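Local structure of dehydrogenase (3Q2I) at residues Pro107-Trp112 with Lys330-Leu335; Val206-Ala211 with Arg347-Leu352. The protein probably oxidises a UDP-linked N-acetylglucosaminuronic acid with the help of NAD, as an enzyme required for making 2,3-diacetamido-2,3-dideoxy-D-mannuronic acid. All blocks are in the same frame, centred on the assembly; numbering follows the deposited sequence.

Contact 1. Residues Pro107-Trp112 with Lys330-Leu335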
loop_
_atom_site.group_PDB
_atom_site.type_symbol
_atom_site.label_atom_id
_atom_site.label_comp_id
_atom_site.label_asym_id
_atom_site.label_seq_id
_atom_site.Cartn_x
_atom_site.Cartn_y
_atom_site.Cartn_z
ATOM N N PRO A 107 19.752 -27.014 1.343
ATOM C CA PRO A 107 19.541 -26.104 0.212
ATOM C C PRO A 107 20.850 -25.377 -0.070
ATOM O O PRO A 107 21.735 -25.321 0.783
ATOM C CB PRO A 107 18.534 -25.094 0.786
ATOM C CG PRO A 107 18.896 -25.007 2.272
ATOM C CD PRO A 107 19.379 -26.451 2.655
ATOM N N MET A 108 20.981 -24.840 -1.278
ATOM C CA MET A 108 22.233 -24.224 -1.662
ATOM C C MET A 108 22.594 -22.994 -0.840
ATOM O O MET A 108 23.756 -22.685 -0.636
ATOM C CB MET A 108 22.325 -23.931 -3.157
ATOM C CG MET A 108 21.313 -22.836 -3.553
ATOM S SD MET A 108 21.002 -22.729 -5.353
ATOM C CE MET A 108 22.595 -22.190 -5.935
ATOM N N ALA A 109 21.561 -22.269 -0.382
ATOM C CA ALA A 109 21.768 -21.085 0.448
ATOM C C ALA A 109 20.534 -20.899 1.311
ATOM O O ALA A 109 19.531 -21.585 1.089
ATOM C CB ALA A 109 21.990 -19.794 -0.424
ATOM N N THR A 110 20.623 -19.967 2.264
ATOM C CA THR A 110 19.460 -19.661 3.124
ATOM C C THR A 110 18.923 -18.258 2.806
ATOM O O THR A 110 17.919 -17.846 3.390
ATOM C CB THR A 110 19.797 -19.726 4.599
ATOM O OG1 THR A 110 20.886 -18.840 4.917
ATOM C CG2 THR A 110 20.182 -21.170 5.042
ATOM N N ARG A 111 19.656 -17.528 1.986
ATOM C CA ARG A 111 19.335 -16.123 1.610
ATOM C C ARG A 111 19.533 -15.960 0.127
ATOM O O ARG A 111 20.438 -16.573 -0.492
ATOM C CB ARG A 111 20.221 -15.103 2.352
ATOM C CG ARG A 111 19.853 -15.056 3.804
ATOM C CD ARG A 111 21.037 -14.788 4.713
ATOM N NE ARG A 111 20.581 -14.584 6.090
ATOM C CZ ARG A 111 21.369 -14.068 7.014
ATOM N NH1 ARG A 111 22.621 -13.771 6.715
ATOM N NH2 ARG A 111 20.925 -13.904 8.250
ATOM N N TRP A 112 18.657 -15.165 -0.489
ATOM C CA TRP A 112 18.644 -15.098 -1.933
ATOM C C TRP A 112 19.963 -14.577 -2.544
ATOM O O TRP A 112 20.519 -15.217 -3.457
ATOM C CB TRP A 112 17.462 -14.218 -2.352
ATOM C CG TRP A 112 17.303 -14.100 -3.837
ATOM C CD1 TRP A 112 17.258 -12.918 -4.554
ATOM C CD2 TRP A 112 17.133 -15.153 -4.787
ATOM N NE1 TRP A 112 17.080 -13.197 -5.884
ATOM C CE2 TRP A 112 16.968 -14.549 -6.054
ATOM C CE3 TRP A 112 17.084 -16.550 -4.686
ATOM C CZ2 TRP A 112 16.773 -15.314 -7.222
ATOM C CZ3 TRP A 112 16.897 -17.316 -5.850
ATOM C CH2 TRP A 112 16.763 -16.677 -7.109
ATOM N N LYS A 330 15.996 -22.228 -8.798
ATOM C CA LYS A 330 14.536 -22.215 -9.047
ATOM C C LYS A 330 13.783 -22.492 -7.757
ATOM O O LYS A 330 12.822 -21.752 -7.430
ATOM C CB LYS A 330 14.093 -23.176 -10.155
ATOM C CG LYS A 330 14.790 -22.842 -11.460
ATOM C CD LYS A 330 14.420 -23.892 -12.486
ATOM C CE LYS A 330 15.134 -23.693 -13.789
ATOM N NZ LYS A 330 14.744 -24.810 -14.719
ATOM N N SER A 331 14.139 -23.522 -7.004
ATOM C CA SER A 331 13.412 -23.766 -5.752
ATOM C C SER A 331 13.839 -22.783 -4.681
ATOM O O SER A 331 13.024 -22.453 -3.814
ATOM C CB SER A 331 13.471 -25.223 -5.272
ATOM O OG SER A 331 14.728 -25.541 -4.736
ATOM N N LEU A 332 15.094 -22.347 -4.650
ATOM C CA LEU A 332 15.487 -21.350 -3.649
ATOM C C LEU A 332 14.647 -20.108 -3.852
ATOM O O LEU A 332 14.192 -19.533 -2.844
ATOM C CB LEU A 332 16.965 -20.977 -3.801
ATOM C CG LEU A 332 17.487 -19.924 -2.829
ATOM C CD1 LEU A 332 17.410 -20.429 -1.387
ATOM C CD2 LEU A 332 18.905 -19.528 -3.140
ATOM N N GLU A 333 14.442 -19.694 -5.099
ATOM C CA GLU A 333 13.691 -18.423 -5.313
ATOM C C GLU A 333 12.263 -18.605 -4.790
ATOM O O GLU A 333 11.692 -17.666 -4.172
ATOM C CB GLU A 333 13.696 -18.154 -6.830
ATOM C CG GLU A 333 13.023 -16.810 -7.106
ATOM C CD GLU A 333 12.857 -16.566 -8.596
ATOM O OE1 GLU A 333 13.084 -15.424 -9.013
ATOM O OE2 GLU A 333 12.593 -17.528 -9.363
ATOM N N LEU A 334 11.666 -19.787 -4.944
ATOM C CA LEU A 334 10.339 -20.039 -4.364
ATOM C C LEU A 334 10.376 -19.963 -2.848
ATOM O O LEU A 334 9.471 -19.417 -2.234
ATOM C CB LEU A 334 9.777 -21.395 -4.805
ATOM C CG LEU A 334 9.193 -21.415 -6.195
ATOM C CD1 LEU A 334 8.946 -22.897 -6.537
ATOM C CD2 LEU A 334 7.880 -20.611 -6.181
ATOM N N LEU A 335 11.364 -20.581 -2.199
ATOM C CA LEU A 335 11.448 -20.583 -0.758
ATOM C C LEU A 335 11.540 -19.151 -0.281
ATOM O O LEU A 335 10.884 -18.770 0.702
ATOM C CB LEU A 335 12.689 -21.370 -0.282
ATOM C CG LEU A 335 12.633 -22.889 -0.413
ATOM C CD1 LEU A 335 14.046 -23.416 -0.160
ATOM C CD2 LEU A 335 11.645 -23.434 0.599
#
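M108, A109 and W112 gather round L332, where the loop following strand 101-104 of the Rossmann fold meets helix 325-344. P107, which follows a cis peptide, touches the bound NADH and ties its carbonyl to H88. M108 comes next: its flexible thioether chain runs at about a right angle to L332, with CG 4.1 Å from L332 CD2, and it also packs on M118 and V119 of helix 112-125. The small methyl of A109 lets the backbone come close, and A109 O lies 3.5 Å from L332 CD1; this buried oxygen has no hydrogen-bonding partner. R111 is the N-cap of helix 112-125. W112 makes the broadest contact. With CG anti to the backbone N (chi1 -178°), its six-membered ring reaches helix 325-344. L332 CD2 sits 3.8 Å from W112 CE3, whereas L332 CG lies at the ring edge, in its plane. A broad, flat indole suits this place because the aliphatic CG of E333 can lie over its face. W112 NE1 is hydrogen-bonded to D353 OD2, and E333 OE1 to L352 N. The CH-pi contact places E333 CG 4.2 Å from the centroid of the W112 six-membered ring.

Contact 2. Residues Val206-Ala211 with Arg347-Leu352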
loop_
_atom_site.group_PDB
_atom_site.type_symbol
_atom_site.label_atom_id
_atom_site.label_comp_id
_atom_site.label_asym_id
_atom_site.label_seq_id
_atom_site.Cartn_x
_atom_site.Cartn_y
_atom_site.Cartn_z
ATOM N N VAL A 206 6.245 -20.738 -11.647
ATOM C CA VAL A 206 5.323 -20.154 -10.675
ATOM C C VAL A 206 5.243 -18.649 -10.933
ATOM O O VAL A 206 6.248 -17.972 -11.231
ATOM C CB VAL A 206 5.790 -20.465 -9.237
ATOM C CG1 VAL A 206 5.000 -19.586 -8.216
ATOM C CG2 VAL A 206 5.680 -21.991 -8.958
ATOM N N GLU A 207 4.040 -18.112 -10.843
ATOM C CA GLU A 207 3.790 -16.680 -10.982
ATOM C C GLU A 207 3.891 -15.966 -9.639
ATOM O O GLU A 207 4.645 -15.005 -9.523
ATOM C CB GLU A 207 2.374 -16.445 -11.535
ATOM C CG GLU A 207 2.137 -14.960 -11.794
ATOM C CD GLU A 207 0.867 -14.712 -12.555
ATOM O OE1 GLU A 207 -0.103 -14.217 -11.962
ATOM O OE2 GLU A 207 0.810 -15.097 -13.736
ATOM N N SER A 208 3.256 -16.528 -8.598
ATOM C CA SER A 208 3.265 -15.829 -7.292
ATOM C C SER A 208 2.888 -16.826 -6.194
ATOM O O SER A 208 2.324 -17.910 -6.501
ATOM C CB SER A 208 2.360 -14.589 -7.298
ATOM O OG SER A 208 0.976 -14.961 -7.440
ATOM N N VAL A 209 3.195 -16.437 -4.959
ATOM C CA VAL A 209 2.773 -17.221 -3.805
ATOM C C VAL A 209 2.184 -16.297 -2.756
ATOM O O VAL A 209 2.506 -15.105 -2.682
ATOM C CB VAL A 209 3.981 -17.989 -3.198
ATOM C CG1 VAL A 209 4.580 -18.953 -4.228
ATOM C CG2 VAL A 209 5.043 -17.013 -2.664
ATOM N N GLN A 210 1.388 -16.911 -1.849
ATOM C CA GLN A 210 0.884 -16.228 -0.641
ATOM C C GLN A 210 1.043 -17.210 0.516
ATOM O O GLN A 210 0.495 -18.311 0.439
ATOM C CB GLN A 210 -0.626 -15.975 -0.783
ATOM C CG GLN A 210 -0.919 -15.065 -1.938
ATOM C CD GLN A 210 -2.381 -15.130 -2.412
ATOM O OE1 GLN A 210 -2.860 -14.216 -3.066
ATOM N NE2 GLN A 210 -3.077 -16.220 -2.091
ATOM N N ALA A 211 1.778 -16.859 1.561
ATOM C CA ALA A 211 2.172 -17.843 2.570
ATOM C C ALA A 211 1.854 -17.389 3.992
ATOM O O ALA A 211 1.755 -16.180 4.247
ATOM C CB ALA A 211 3.627 -18.273 2.412
ATOM N N ARG A 347 1.172 -11.054 -1.083
ATOM C CA ARG A 347 1.470 -11.875 -2.254
ATOM C C ARG A 347 2.820 -11.451 -2.774
ATOM O O ARG A 347 3.121 -10.277 -2.906
ATOM C CB ARG A 347 0.382 -11.611 -3.321
ATOM C CG ARG A 347 0.522 -12.434 -4.622
ATOM C CD ARG A 347 -0.592 -12.111 -5.666
ATOM N NE ARG A 347 -1.849 -12.728 -5.189
ATOM C CZ ARG A 347 -3.021 -12.778 -5.852
ATOM N NH1 ARG A 347 -3.148 -12.325 -7.089
ATOM N NH2 ARG A 347 -4.096 -13.364 -5.309
ATOM N N VAL A 348 3.661 -12.451 -3.090
ATOM C CA VAL A 348 5.000 -12.112 -3.646
ATOM C C VAL A 348 5.108 -12.760 -5.012
ATOM O O VAL A 348 4.851 -13.979 -5.166
ATOM C CB VAL A 348 6.128 -12.666 -2.736
ATOM C CG1 VAL A 348 7.461 -12.467 -3.438
ATOM C CG2 VAL A 348 6.151 -11.889 -1.442
ATOM N N SER A 349 5.440 -11.935 -6.022
ATOM C CA SER A 349 5.476 -12.437 -7.398
ATOM C C SER A 349 6.905 -12.597 -7.916
ATOM O O SER A 349 7.860 -12.027 -7.393
ATOM C CB SER A 349 4.714 -11.502 -8.344
ATOM O OG SER A 349 3.364 -11.422 -7.881
ATOM N N LEU A 350 7.024 -13.479 -8.914
ATOM C CA LEU A 350 8.321 -13.896 -9.482
ATOM C C LEU A 350 8.434 -13.358 -10.909
ATOM O O LEU A 350 7.452 -13.074 -11.571
ATOM C CB LEU A 350 8.388 -15.411 -9.553
ATOM C CG LEU A 350 8.337 -16.099 -8.187
ATOM C CD1 LEU A 350 8.531 -17.542 -8.386
ATOM C CD2 LEU A 350 9.368 -15.574 -7.180
ATOM N N PRO A 351 9.685 -13.260 -11.430
ATOM C CA PRO A 351 10.932 -13.523 -10.736
ATOM C C PRO A 351 11.235 -12.429 -9.727
ATOM O O PRO A 351 10.819 -11.296 -9.861
ATOM C CB PRO A 351 11.981 -13.442 -11.878
ATOM C CG PRO A 351 11.352 -12.490 -12.878
ATOM C CD PRO A 351 9.871 -12.773 -12.806
ATOM N N LEU A 352 12.063 -12.751 -8.756
ATOM C CA LEU A 352 12.432 -11.764 -7.721
ATOM C C LEU A 352 13.256 -10.600 -8.244
ATOM O O LEU A 352 13.166 -9.508 -7.721
ATOM C CB LEU A 352 13.195 -12.499 -6.617
ATOM C CG LEU A 352 12.316 -13.454 -5.793
ATOM C CD1 LEU A 352 13.267 -14.030 -4.718
ATOM C CD2 LEU A 352 11.147 -12.713 -5.113
#
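Q210 and R347 lie side by side and point the same way, and the arginine grips the amide side-on with two nitrogens. R347 NH2 is 2.7 Å and R347 NE 2.8 Å from Q210 OE1. This oxygen lies in the guanidinium plane, but both donors reach it from one face of the amide, whose plane is turned 38° from that of R347. A bend at chi3 (-74°) swings the guanidinium round to this position, and the double grip should limit its rotation. Y212 of a neighbouring subunit packs on both side chains. S208 and S349 share a sheet face with S208 CB 3.4 Å from S349 OG; small residues suit this close non-hydrogen-bonded pair, and S208 OG bonds that same Y212. V209 and V348 turn to the other face, their backbones joined by two bonds: V209 N to V348 O at 3.0 Å and V348 N to V209 O at 2.9 Å. L350 crosses V206, putting L350 CD1 4.1 Å from V206 CG1, and these branched apolar chains pack toward helix 325-344. L350 N also bonds E207 O. Antiparallel strand 348-349 is thus, within this chain, an outermost strand of the C-terminal domain's mixed sheet, beside the classic beta bulge at E207 and S208 opposite K231.

From the N terminus, the Rossmann fold leads through strand 101-104 to 107-112, the first half of contact 1. The chain then enters the C-terminal domain and lays down 206-211, the first half of contact 2. Only after strands 225-232 to 273-279 does helix 325-344 bring 330-335 back to the coenzyme domain, closing a loop of 217 residues; strand 348-349 soon follows, closing the second, of 135. The segments alternate, so the two loops cross rather than nest. Helix 325-344 joins them: L334, from the helical half of contact 1, packs on V206 and L350 of contact 2, tying the Rossmann domain to the sheet edge.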